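Precorrin-6Y C5,15-methyltransferase (Decarboxylating) (Geobacter metallireducens, PDB 3E05) probably methylates and decarboxylates precorrin-6Y with S-adenosylmethionine in cobalamin biosynthesis, the chain here being the C-terminal domain of the bifunctional enzyme. Local coordinates at residues G50-S55 with G78-N83; V54-S59 with F87-V92; W45-G50 with V112-S117; R66-E71 with T93-F98. All blocks are in the same frame, centred on the assembly; numbering follows the deposited sequence.

Strand 43-47 leads into a glycine-rich turn and helix 53-61. That turn closes a loop onto helix 74-86 in interaction 1, and the helix closes one onto the segment before strand 92-96 in interaction 2; the two contacts start from overlapping residues, V54 and S55. Interaction 4 pairs strand 66-71 with strand 92-96, and along the chain it crosses both of them. Interaction 3, between W45-G50 and V112-S117, spans the longest loop and encloses the other three. Strands 43-47 and 66-71 are sheet neighbours, so interactions 3 and 4 belong to one sheet, while interaction 1 ties the start of helix 53-61 to helix 74-86, and interaction 2 ties helix 53-61 to the segment after helix 74-86.

Interaction 1. Residues G50-S55 with G78-N83; sequences GSASVS and GFIRDN
I80 packs its branches against the turn that leads into helix 53-61. Its CG1 lies 3.3 Å from the carbonyl oxygen G50 O, while CG2 meets the methyl A52 CB at 3.7 Å. With CG1 anti to the carbonyl carbon (chi1 -62°) and CG2 anti to the backbone N, the two branches divide the turn between them. One helical turn on, N83 donates from ND2 to S51 O at 3.0 Å, in the carbonyl plane and on a lone pair, though S51 O lies 24° out of the plane of the N83 amide. The other end of that amide, OD1, receives A17 N, so N83 ties the turn and the N-terminal segment to helix 74-86. The packing slackens toward F79, a partly exposed residue: S51 OG comes no nearer to its ring than 4.3 Å, at CD2, and spends its hydrogen bonds on T18 and A17. G50 has positive phi, which favours glycine, and A52 occupies the N-cap position, just before helix 53-61. A glycine-rich turn between the first strand and the following helix is typical of the first sequence motif of class I methyltransferases, which in relatives runs beside S-adenosylmethionine.

Interaction 2. Residues V54-S59 with F87-V92; sequences VSIEAS and FVARNV
I56 and S59, one turn apart on helix 53-61, have the most surface buried here, and V92 on the opposing segment completes the trio. The side chain of I56 crosses that of F87 at about a right angle: CG2 sits 3.7 Å from F87 CB, and CD1 reaches the ring at CD2. Its CG1 also meets the methyl of A89, 3.9 Å away at CB. S59 turns its hydroxyl back onto its own helix. With chi1 at 84°, OG stands between the backbone N and the carbonyl carbon and donates to I56 O at 2.7 Å, tilted out of the carbonyl plane. The same oxygen rests against A89 CB, while S59 CB is pressed by N91 OD1 at 3.2 Å. With an alanine here, I56 O would probably lose this hydroxyl donor and A89 CB the oxygen against which it leans. V92 uses its branches separately: CG2 lies 3.7 Å from S59 CB and equally near S55 O, whereas CG1 faces S55 CB. A Schellman motif at V88 ends helix 74-86, and a type I turn from A89 to V92 then swings the chain into strand 92-96. N91 ND2 bonds to G65 O, and S55 OG to D46. The segment is thus wedged against helix 53-61, with L84 of helix 74-86 touching I56, A89 and V92, and I67 of strand 66-71 touching S55, S59 and N91.

Interaction 3. Residues W45-G50 with V112-S117; sequences WDIGAG and VFIGGS
I47 O is gripped by two backbone amides, G115 N at 2.8 Å and G116 N at 3.2 Å, where strand 111-114 gives way to a glycine turn. The first donor lies nearly along the C=O axis; the second comes from one side, tilted from the carbonyl plane. Strands 43-47 and 111-114 are the central parallel pair of the Rossmann-like class I methyltransferase sheet, whose order, 3-2-1-4-5-7-6, makes them strands one and four. Their ladder is parallel: F113 N donates to W45 O, and F113 O accepts I47 N at 2.8 Å. On the face bearing W45, V112 and I47, the valine bridges its two neighbours. Its CG2 meets the indole at W45 CE3, 3.8 Å away, and CG1 meets I47 CD1 at the same distance. An alanine in place of V112 would take away both methyls and is likely to open a gap between the indole and I47 CD1. Beyond the strands the backbones draw together until G48 passes G116, and a side chain on G48 would strike G116 O. A water donates to G48 O and, weakly, to G115 O. On the other face, D46 and F113 run side by side, each with CG anti to its backbone N (chi1 176° in both). Carboxylate and ring are turned 59° apart. D46 OD2 bonds to S55 OG, and D46 OD1 touches the edge of the phenyl ring at F113 CD2, 3.5 Å away and near its plane.

Interaction 4. Residues R66-E71 with T93-F98; sequences RIFALE and TLVEAF
L70 and V95 lie side by side, with L70 CG 3.9 Å from V95 CB, and the leucine's CD2 continues on to the methyl A97 CB at 3.8 Å. On the same sheet face F68 runs alongside T93, its CD1 3.8 Å from T93 CB, and V95 CG2 sits more distantly at the ring edge. The opposite face carries A69 and L94; with CG anti to the backbone N (chi1 169°), L94 bends CD1 back to 3.5 Å from A69 O. Beneath these side chains runs a parallel ladder, in which T93 N donates to I67 O and T93 O accepts A69 N. A nearly straight bond (176°) follows from V95 N to A69 O at 2.8 Å, then E71 N to V95 O; A97 N to E71 O is a weak last rung. At the other end a water bridges I67 O and T93 OG1. The polar edge is E71, whose OE1 accepts G50 N and whose OE2 accepts N73 N, both from outside the pair. Strand 66-71, helix 74-86 and strand 92-96 form a beta-alpha-beta unit of the Rossmann-like fold; in class I methyltransferases an acidic residue near the C-terminal end of the second strand, the position of E71, commonly holds the ribose hydroxyls of S-adenosylmethionine, so E71 may do so here.

Interaction 1. Residues G50-S55 with G78-N83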
loop_
_atom_site.group_PDB
_atom_site.type_symbol
_atom_site.label_atom_id
_atom_site.label_comp_id
_atom_site.label_asym_id
_atom_site.label_seq_id
_atom_site.Cartn_x
_atom_site.Cartn_y
_atom_site.Cartn_z
ATOM N N GLY D 50 -16.896 15.880 -12.316
ATOM C CA GLY D 50 -17.256 15.681 -10.910
ATOM C C GLY D 50 -17.361 17.010 -10.205
ATOM O O GLY D 50 -18.331 17.727 -10.387
ATOM N N SER D 51 -16.346 17.332 -9.408
ATOM C CA SER D 51 -16.255 18.633 -8.744
ATOM C C SER D 51 -15.278 19.570 -9.452
ATOM O O SER D 51 -15.070 20.718 -9.030
ATOM C CB SER D 51 -15.858 18.437 -7.290
ATOM O OG SER D 51 -16.915 17.764 -6.624
ATOM N N ALA D 52 -14.695 19.057 -10.531
ATOM C CA ALA D 52 -13.735 19.766 -11.379
ATOM C C ALA D 52 -12.415 20.112 -10.703
ATOM O O ALA D 52 -11.702 20.989 -11.176
ATOM C CB ALA D 52 -14.381 21.018 -12.081
ATOM N N SER D 53 -12.051 19.374 -9.647
ATOM C CA SER D 53 -10.800 19.646 -8.927
ATOM C C SER D 53 -9.560 19.456 -9.803
ATOM O O SER D 53 -8.588 20.201 -9.669
ATOM C CB SER D 53 -10.701 18.818 -7.639
ATOM O OG SER D 53 -10.494 17.447 -7.922
ATOM N N VAL D 54 -9.601 18.470 -10.702
ATOM C CA VAL D 54 -8.517 18.234 -11.660
ATOM C C VAL D 54 -8.428 19.408 -12.624
ATOM O O VAL D 54 -7.355 19.978 -12.803
ATOM C CB VAL D 54 -8.696 16.907 -12.436
ATOM C CG1 VAL D 54 -7.543 16.676 -13.439
ATOM C CG2 VAL D 54 -8.812 15.721 -11.439
ATOM N N SER D 55 -9.565 19.776 -13.211
ATOM C CA SER D 55 -9.665 20.940 -14.113
ATOM C C SER D 55 -9.140 22.211 -13.468
ATOM O O SER D 55 -8.421 22.976 -14.107
ATOM C CB SER D 55 -11.120 21.168 -14.511
ATOM O OG SER D 55 -11.452 20.368 -15.617
ATOM N N GLY D 78 -23.714 22.043 -10.388
ATOM C CA GLY D 78 -23.765 23.104 -9.390
ATOM C C GLY D 78 -22.499 23.199 -8.561
ATOM O O GLY D 78 -22.029 24.315 -8.264
ATOM N N PHE D 79 -21.943 22.037 -8.197
ATOM C CA PHE D 79 -20.636 21.956 -7.521
ATOM C C PHE D 79 -19.577 22.640 -8.378
ATOM O O PHE D 79 -18.831 23.489 -7.886
ATOM C CB PHE D 79 -20.194 20.497 -7.303
ATOM C CG PHE D 79 -21.044 19.713 -6.348
ATOM C CD1 PHE D 79 -21.665 20.316 -5.258
ATOM C CD2 PHE D 79 -21.183 18.335 -6.517
ATOM C CE1 PHE D 79 -22.446 19.554 -4.368
ATOM C CE2 PHE D 79 -21.953 17.571 -5.639
ATOM C CZ PHE D 79 -22.580 18.181 -4.561
ATOM N N ILE D 80 -19.535 22.278 -9.662
ATOM C CA ILE D 80 -18.543 22.817 -10.600
ATOM C C ILE D 80 -18.641 24.339 -10.710
ATOM O O ILE D 80 -17.680 25.039 -10.376
ATOM C CB ILE D 80 -18.590 22.126 -11.992
ATOM C CG1 ILE D 80 -18.271 20.632 -11.843
ATOM C CG2 ILE D 80 -17.579 22.771 -12.930
ATOM C CD1 ILE D 80 -18.471 19.808 -13.102
ATOM N N ARG D 81 -19.818 24.831 -11.116
ATOM C CA ARG D 81 -20.139 26.258 -11.130
ATOM C C ARG D 81 -19.628 26.987 -9.886
ATOM O O ARG D 81 -18.927 27.997 -10.009
ATOM C CB ARG D 81 -21.656 26.440 -11.257
ATOM C CG ARG D 81 -22.095 27.725 -11.940
ATOM C CD ARG D 81 -23.602 27.732 -12.210
ATOM N NE ARG D 81 -24.021 26.644 -13.100
ATOM C CZ ARG D 81 -24.752 25.596 -12.721
ATOM N NH1 ARG D 81 -25.158 25.478 -11.460
ATOM N NH2 ARG D 81 -25.079 24.661 -13.606
ATOM N N ASP D 82 -19.949 26.460 -8.702
ATOM C CA ASP D 82 -19.508 27.048 -7.433
ATOM C C ASP D 82 -17.988 27.018 -7.291
ATOM O O ASP D 82 -17.371 28.007 -6.886
ATOM C CB ASP D 82 -20.141 26.327 -6.233
ATOM C CG ASP D 82 -21.614 26.661 -6.042
ATOM O OD1 ASP D 82 -22.206 27.361 -6.898
ATOM O OD2 ASP D 82 -22.181 26.205 -5.023
ATOM N N ASN D 83 -17.381 25.882 -7.632
ATOM C CA ASN D 83 -15.931 25.735 -7.511
ATOM C C ASN D 83 -15.125 26.622 -8.476
ATOM O O ASN D 83 -14.142 27.246 -8.076
ATOM C CB ASN D 83 -15.533 24.257 -7.636
ATOM C CG ASN D 83 -16.019 23.411 -6.461
ATOM O OD1 ASN D 83 -16.093 23.877 -5.316
ATOM N ND2 ASN D 83 -16.344 22.149 -6.743
#

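Interaction 2. Residues V54-S59 with F87-V92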
loop_
_atom_site.group_PDB
_atom_site.type_symbol
_atom_site.label_atom_id
_atom_site.label_comp_id
_atom_site.label_asym_id
_atom_site.label_seq_id
_atom_site.Cartn_x
_atom_site.Cartn_y
_atom_site.Cartn_z
ATOM N N VAL D 54 -9.601 18.470 -10.702
ATOM C CA VAL D 54 -8.517 18.234 -11.660
ATOM C C VAL D 54 -8.428 19.408 -12.624
ATOM O O VAL D 54 -7.355 19.978 -12.803
ATOM C CB VAL D 54 -8.696 16.907 -12.436
ATOM C CG1 VAL D 54 -7.543 16.676 -13.439
ATOM C CG2 VAL D 54 -8.812 15.721 -11.439
ATOM N N SER D 55 -9.565 19.776 -13.211
ATOM C CA SER D 55 -9.665 20.940 -14.113
ATOM C C SER D 55 -9.140 22.211 -13.468
ATOM O O SER D 55 -8.421 22.976 -14.107
ATOM C CB SER D 55 -11.120 21.168 -14.511
ATOM O OG SER D 55 -11.452 20.368 -15.617
ATOM N N ILE D 56 -9.478 22.406 -12.197
ATOM C CA ILE D 56 -9.131 23.641 -11.489
ATOM C C ILE D 56 -7.628 23.756 -11.223
ATOM O O ILE D 56 -7.018 24.785 -11.511
ATOM C CB ILE D 56 -9.972 23.806 -10.208
ATOM C CG1 ILE D 56 -11.400 24.220 -10.580
ATOM C CG2 ILE D 56 -9.358 24.810 -9.246
ATOM C CD1 ILE D 56 -12.371 24.115 -9.432
ATOM N N GLU D 57 -7.016 22.699 -10.696
ATOM C CA GLU D 57 -5.554 22.712 -10.518
ATOM C C GLU D 57 -4.755 22.676 -11.842
ATOM O O GLU D 57 -3.715 23.325 -11.963
ATOM C CB GLU D 57 -5.111 21.641 -9.500
ATOM C CG GLU D 57 -5.536 21.994 -8.071
ATOM C CD GLU D 57 -4.989 21.058 -7.029
ATOM O OE1 GLU D 57 -4.209 20.150 -7.383
ATOM O OE2 GLU D 57 -5.349 21.215 -5.848
ATOM N N ALA D 58 -5.278 21.968 -12.847
ATOM C CA ALA D 58 -4.731 22.017 -14.213
ATOM C C ALA D 58 -4.693 23.446 -14.767
ATOM O O ALA D 58 -3.731 23.832 -15.443
ATOM C CB ALA D 58 -5.546 21.167 -15.134
ATOM N N SER D 59 -5.754 24.202 -14.484
ATOM C CA SER D 59 -5.885 25.583 -14.939
ATOM C C SER D 59 -4.862 26.496 -14.272
ATOM O O SER D 59 -4.401 27.465 -14.881
ATOM C CB SER D 59 -7.318 26.085 -14.739
ATOM O OG SER D 59 -7.527 26.563 -13.425
ATOM N N PHE D 87 -12.425 29.390 -6.995
ATOM C CA PHE D 87 -10.989 29.237 -7.205
ATOM C C PHE D 87 -10.475 30.051 -8.381
ATOM O O PHE D 87 -9.286 29.996 -8.715
ATOM C CB PHE D 87 -10.623 27.759 -7.336
ATOM C CG PHE D 87 -10.891 26.979 -6.094
ATOM C CD1 PHE D 87 -10.093 27.156 -4.969
ATOM C CD2 PHE D 87 -11.953 26.083 -6.031
ATOM C CE1 PHE D 87 -10.341 26.454 -3.808
ATOM C CE2 PHE D 87 -12.214 25.366 -4.871
ATOM C CZ PHE D 87 -11.397 25.552 -3.749
ATOM N N VAL D 88 -11.391 30.821 -8.971
ATOM C CA VAL D 88 -11.130 31.694 -10.120
ATOM C C VAL D 88 -10.469 30.914 -11.270
ATOM O O VAL D 88 -9.376 31.249 -11.740
ATOM C CB VAL D 88 -10.350 32.996 -9.734
ATOM C CG1 VAL D 88 -10.534 34.046 -10.802
ATOM C CG2 VAL D 88 -10.825 33.555 -8.389
ATOM N N ALA D 89 -11.140 29.848 -11.692
ATOM C CA ALA D 89 -10.657 29.025 -12.781
ATOM C C ALA D 89 -11.351 29.487 -14.044
ATOM O O ALA D 89 -12.237 28.801 -14.563
ATOM C CB ALA D 89 -10.939 27.555 -12.507
ATOM N N ARG D 90 -10.944 30.661 -14.535
ATOM C CA ARG D 90 -11.652 31.332 -15.628
ATOM C C ARG D 90 -11.406 30.676 -16.966
ATOM O O ARG D 90 -12.238 30.795 -17.874
ATOM C CB ARG D 90 -11.269 32.815 -15.713
ATOM C CG ARG D 90 -11.201 33.524 -14.381
ATOM C CD ARG D 90 -12.532 34.107 -13.934
ATOM N NE ARG D 90 -13.036 35.128 -14.846
ATOM C CZ ARG D 90 -14.167 35.801 -14.674
ATOM N NH1 ARG D 90 -14.928 35.582 -13.611
ATOM N NH2 ARG D 90 -14.537 36.693 -15.575
ATOM N N ASN D 91 -10.275 29.980 -17.091
ATOM C CA ASN D 91 -9.940 29.303 -18.346
ATOM C C ASN D 91 -10.501 27.878 -18.444
ATOM O O ASN D 91 -10.176 27.123 -19.367
ATOM C CB ASN D 91 -8.434 29.365 -18.644
ATOM C CG ASN D 91 -7.573 28.765 -17.530
ATOM O OD1 ASN D 91 -7.906 28.838 -16.345
ATOM N ND2 ASN D 91 -6.444 28.194 -17.920
ATOM N N VAL D 92 -11.353 27.534 -17.487
ATOM C CA VAL D 92 -12.161 26.320 -17.558
ATOM C C VAL D 92 -13.567 26.668 -18.046
ATOM O O VAL D 92 -14.251 27.515 -17.463
ATOM C CB VAL D 92 -12.249 25.606 -16.195
ATOM C CG1 VAL D 92 -13.085 24.344 -16.308
ATOM C CG2 VAL D 92 -10.843 25.278 -15.658
#

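Interaction 3. Residues W45-G50 with V112-S117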
loop_
_atom_site.group_PDB
_atom_site.type_symbol
_atom_site.label_atom_id
_atom_site.label_comp_id
_atom_site.label_asym_id
_atom_site.label_seq_id
_atom_site.Cartn_x
_atom_site.Cartn_y
_atom_site.Cartn_z
ATOM N N TRP D 45 -9.322 18.278 -22.284
ATOM C CA TRP D 45 -10.676 17.852 -21.918
ATOM C C TRP D 45 -10.673 17.115 -20.562
ATOM O O TRP D 45 -9.832 16.239 -20.347
ATOM C CB TRP D 45 -11.243 16.894 -22.964
ATOM C CG TRP D 45 -11.395 17.413 -24.382
ATOM C CD1 TRP D 45 -11.280 18.709 -24.822
ATOM C CD2 TRP D 45 -11.752 16.633 -25.528
ATOM N NE1 TRP D 45 -11.506 18.770 -26.185
ATOM C CE2 TRP D 45 -11.819 17.515 -26.637
ATOM C CE3 TRP D 45 -12.011 15.273 -25.729
ATOM C CZ2 TRP D 45 -12.129 17.075 -27.931
ATOM C CZ3 TRP D 45 -12.312 14.833 -27.026
ATOM C CH2 TRP D 45 -12.374 15.733 -28.100
ATOM N N ASP D 46 -11.601 17.468 -19.670
ATOM C CA ASP D 46 -11.811 16.746 -18.420
ATOM C C ASP D 46 -13.208 16.114 -18.517
ATOM O O ASP D 46 -14.229 16.764 -18.259
ATOM C CB ASP D 46 -11.660 17.702 -17.225
ATOM C CG ASP D 46 -11.948 17.060 -15.864
ATOM O OD1 ASP D 46 -12.273 15.847 -15.744
ATOM O OD2 ASP D 46 -11.828 17.808 -14.869
ATOM N N ILE D 47 -13.230 14.841 -18.917
ATOM C CA ILE D 47 -14.475 14.094 -19.095
ATOM C C ILE D 47 -14.971 13.436 -17.806
ATOM O O ILE D 47 -14.274 12.595 -17.216
ATOM C CB ILE D 47 -14.334 13.053 -20.212
ATOM C CG1 ILE D 47 -13.968 13.756 -21.527
ATOM C CG2 ILE D 47 -15.634 12.227 -20.362
ATOM C CD1 ILE D 47 -13.478 12.833 -22.607
ATOM N N GLY D 48 -16.171 13.828 -17.378
ATOM C CA GLY D 48 -16.739 13.386 -16.108
ATOM C C GLY D 48 -16.067 14.159 -14.994
ATOM O O GLY D 48 -15.452 13.569 -14.097
ATOM N N ALA D 49 -16.200 15.482 -15.040
ATOM C CA ALA D 49 -15.407 16.382 -14.184
ATOM C C ALA D 49 -15.678 16.276 -12.684
ATOM O O ALA D 49 -14.779 16.532 -11.873
ATOM C CB ALA D 49 -15.512 17.817 -14.661
ATOM N N GLY D 50 -16.896 15.880 -12.316
ATOM C CA GLY D 50 -17.256 15.681 -10.910
ATOM C C GLY D 50 -17.361 17.010 -10.205
ATOM O O GLY D 50 -18.331 17.727 -10.387
ATOM N N VAL D 112 -6.295 14.654 -22.384
ATOM C CA VAL D 112 -7.619 14.281 -21.944
ATOM C C VAL D 112 -7.512 13.498 -20.650
ATOM O O VAL D 112 -6.744 12.536 -20.575
ATOM C CB VAL D 112 -8.384 13.448 -22.993
ATOM C CG1 VAL D 112 -9.712 12.999 -22.428
ATOM C CG2 VAL D 112 -8.631 14.262 -24.261
ATOM N N PHE D 113 -8.237 13.961 -19.643
ATOM C CA PHE D 113 -8.427 13.218 -18.406
ATOM C C PHE D 113 -9.840 12.668 -18.412
ATOM O O PHE D 113 -10.800 13.390 -18.672
ATOM C CB PHE D 113 -8.185 14.070 -17.156
ATOM C CG PHE D 113 -8.480 13.332 -15.869
ATOM C CD1 PHE D 113 -7.733 12.193 -15.523
ATOM C CD2 PHE D 113 -9.528 13.730 -15.032
ATOM C CE1 PHE D 113 -8.011 11.477 -14.322
ATOM C CE2 PHE D 113 -9.800 13.029 -13.839
ATOM C CZ PHE D 113 -9.028 11.897 -13.489
ATOM N N ILE D 114 -9.961 11.364 -18.185
ATOM C CA ILE D 114 -11.257 10.735 -18.059
ATOM C C ILE D 114 -11.488 10.341 -16.595
ATOM O O ILE D 114 -10.917 9.351 -16.103
ATOM C CB ILE D 114 -11.370 9.508 -19.006
ATOM C CG1 ILE D 114 -11.099 9.933 -20.460
ATOM C CG2 ILE D 114 -12.718 8.831 -18.858
ATOM C CD1 ILE D 114 -10.732 8.798 -21.389
ATOM N N GLY D 115 -12.293 11.139 -15.901
ATOM C CA GLY D 115 -12.622 10.924 -14.478
ATOM C C GLY D 115 -13.924 10.153 -14.268
ATOM O O GLY D 115 -14.181 9.636 -13.175
ATOM N N GLY D 116 -14.755 10.097 -15.307
ATOM C CA GLY D 116 -16.042 9.389 -15.243
ATOM C C GLY D 116 -16.563 9.136 -16.641
ATOM O O GLY D 116 -16.547 10.039 -17.483
ATOM N N SER D 117 -17.028 7.910 -16.882
ATOM C CA SER D 117 -17.454 7.481 -18.220
ATOM C C SER D 117 -18.952 7.300 -18.384
ATOM O O SER D 117 -19.444 7.267 -19.510
ATOM C CB SER D 117 -16.752 6.188 -18.607
ATOM O OG SER D 117 -15.400 6.450 -18.919
HETATM O O HOH W 1 -16.351 11.797 -12.326
#

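Interaction 4. Residues R66-E71 with T93-F98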
loop_
_atom_site.group_PDB
_atom_site.type_symbol
_atom_site.label_atom_id
_atom_site.label_comp_id
_atom_site.label_asym_id
_atom_site.label_seq_id
_atom_site.Cartn_x
_atom_site.Cartn_y
_atom_site.Cartn_z
ATOM N N ARG D 66 -6.510 26.188 -22.338
ATOM C CA ARG D 66 -7.976 26.106 -22.304
ATOM C C ARG D 66 -8.445 24.728 -21.854
ATOM O O ARG D 66 -8.098 23.716 -22.459
ATOM C CB ARG D 66 -8.594 26.433 -23.670
ATOM C CG ARG D 66 -8.366 27.887 -24.132
ATOM C CD ARG D 66 -9.049 28.167 -25.457
ATOM N NE ARG D 66 -8.385 27.491 -26.566
ATOM C CZ ARG D 66 -8.936 27.282 -27.760
ATOM N NH1 ARG D 66 -10.177 27.686 -28.005
ATOM N NH2 ARG D 66 -8.245 26.656 -28.707
ATOM N N ILE D 67 -9.254 24.709 -20.803
ATOM C CA ILE D 67 -9.752 23.461 -20.217
ATOM C C ILE D 67 -11.267 23.363 -20.359
ATOM O O ILE D 67 -11.989 24.318 -20.077
ATOM C CB ILE D 67 -9.302 23.321 -18.732
ATOM C CG1 ILE D 67 -7.775 23.235 -18.642
ATOM C CG2 ILE D 67 -9.909 22.102 -18.070
ATOM C CD1 ILE D 67 -7.123 24.481 -18.193
ATOM N N PHE D 68 -11.738 22.205 -20.812
ATOM C CA PHE D 68 -13.162 21.966 -21.003
ATOM C C PHE D 68 -13.593 20.806 -20.121
ATOM O O PHE D 68 -13.107 19.681 -20.281
ATOM C CB PHE D 68 -13.458 21.710 -22.483
ATOM C CG PHE D 68 -13.070 22.865 -23.369
ATOM C CD1 PHE D 68 -13.969 23.908 -23.600
ATOM C CD2 PHE D 68 -11.802 22.926 -23.948
ATOM C CE1 PHE D 68 -13.612 24.998 -24.394
ATOM C CE2 PHE D 68 -11.436 24.009 -24.739
ATOM C CZ PHE D 68 -12.349 25.049 -24.961
ATOM N N ALA D 69 -14.480 21.115 -19.183
ATOM C CA ALA D 69 -14.925 20.194 -18.147
ATOM C C ALA D 69 -16.345 19.728 -18.428
ATOM O O ALA D 69 -17.307 20.507 -18.307
ATOM C CB ALA D 69 -14.841 20.877 -16.782
ATOM N N LEU D 70 -16.461 18.457 -18.814
ATOM C CA LEU D 70 -17.732 17.860 -19.202
ATOM C C LEU D 70 -18.351 17.068 -18.063
ATOM O O LEU D 70 -17.694 16.203 -17.465
ATOM C CB LEU D 70 -17.558 16.958 -20.422
ATOM C CG LEU D 70 -17.642 17.635 -21.787
ATOM C CD1 LEU D 70 -16.328 18.290 -22.141
ATOM C CD2 LEU D 70 -18.009 16.606 -22.835
ATOM N N GLU D 71 -19.620 17.353 -17.775
ATOM C CA GLU D 71 -20.338 16.685 -16.691
ATOM C C GLU D 71 -21.823 16.545 -17.010
ATOM O O GLU D 71 -22.465 17.510 -17.431
ATOM C CB GLU D 71 -20.115 17.431 -15.371
ATOM C CG GLU D 71 -20.851 16.877 -14.138
ATOM C CD GLU D 71 -20.545 15.414 -13.870
ATOM O OE1 GLU D 71 -19.366 15.062 -13.683
ATOM O OE2 GLU D 71 -21.495 14.606 -13.860
ATOM N N THR D 93 -13.988 26.006 -19.115
ATOM C CA THR D 93 -15.349 26.113 -19.583
ATOM C C THR D 93 -16.129 24.866 -19.176
ATOM O O THR D 93 -15.760 23.752 -19.539
ATOM C CB THR D 93 -15.390 26.327 -21.106
ATOM O OG1 THR D 93 -14.757 27.576 -21.409
ATOM C CG2 THR D 93 -16.823 26.362 -21.606
ATOM N N LEU D 94 -17.183 25.073 -18.394
ATOM C CA LEU D 94 -18.063 23.997 -17.978
ATOM C C LEU D 94 -19.004 23.655 -19.119
ATOM O O LEU D 94 -19.731 24.517 -19.615
ATOM C CB LEU D 94 -18.848 24.382 -16.725
ATOM C CG LEU D 94 -20.007 23.465 -16.321
ATOM C CD1 LEU D 94 -19.539 22.017 -16.063
ATOM C CD2 LEU D 94 -20.730 24.032 -15.106
ATOM N N VAL D 95 -18.972 22.391 -19.530
ATOM C CA VAL D 95 -19.783 21.900 -20.642
ATOM C C VAL D 95 -20.743 20.840 -20.106
ATOM O O VAL D 95 -20.328 19.851 -19.506
ATOM C CB VAL D 95 -18.909 21.318 -21.777
ATOM C CG1 VAL D 95 -19.773 20.878 -22.955
ATOM C CG2 VAL D 95 -17.854 22.328 -22.232
ATOM N N GLU D 96 -22.036 21.062 -20.299
ATOM C CA GLU D 96 -23.031 20.102 -19.834
ATOM C C GLU D 96 -23.305 19.065 -20.934
ATOM O O GLU D 96 -23.931 19.370 -21.958
ATOM C CB GLU D 96 -24.305 20.833 -19.405
ATOM C CG GLU D 96 -25.406 19.917 -18.910
ATOM C CD GLU D 96 -26.689 20.653 -18.531
ATOM O OE1 GLU D 96 -26.689 21.912 -18.454
ATOM O OE2 GLU D 96 -27.697 19.952 -18.292
ATOM N N ALA D 97 -22.822 17.842 -20.719
ATOM C CA ALA D 97 -22.850 16.804 -21.750
ATOM C C ALA D 97 -22.674 15.406 -21.179
ATOM O O ALA D 97 -22.116 15.234 -20.093
ATOM C CB ALA D 97 -21.769 17.074 -22.799
ATOM N N PHE D 98 -23.153 14.421 -21.935
ATOM C CA PHE D 98 -22.976 13.007 -21.630
ATOM C C PHE D 98 -22.052 12.452 -22.712
ATOM O O PHE D 98 -22.522 11.912 -23.716
ATOM C CB PHE D 98 -24.352 12.306 -21.619
ATOM C CG PHE D 98 -24.326 10.835 -21.229
ATOM C CD1 PHE D 98 -23.238 10.260 -20.574
ATOM C CD2 PHE D 98 -25.434 10.031 -21.496
ATOM C CE1 PHE D 98 -23.244 8.907 -20.216
ATOM C CE2 PHE D 98 -25.454 8.680 -21.142
ATOM C CZ PHE D 98 -24.357 8.120 -20.500
HETATM O O HOH W 2 -11.882 27.123 -21.551
#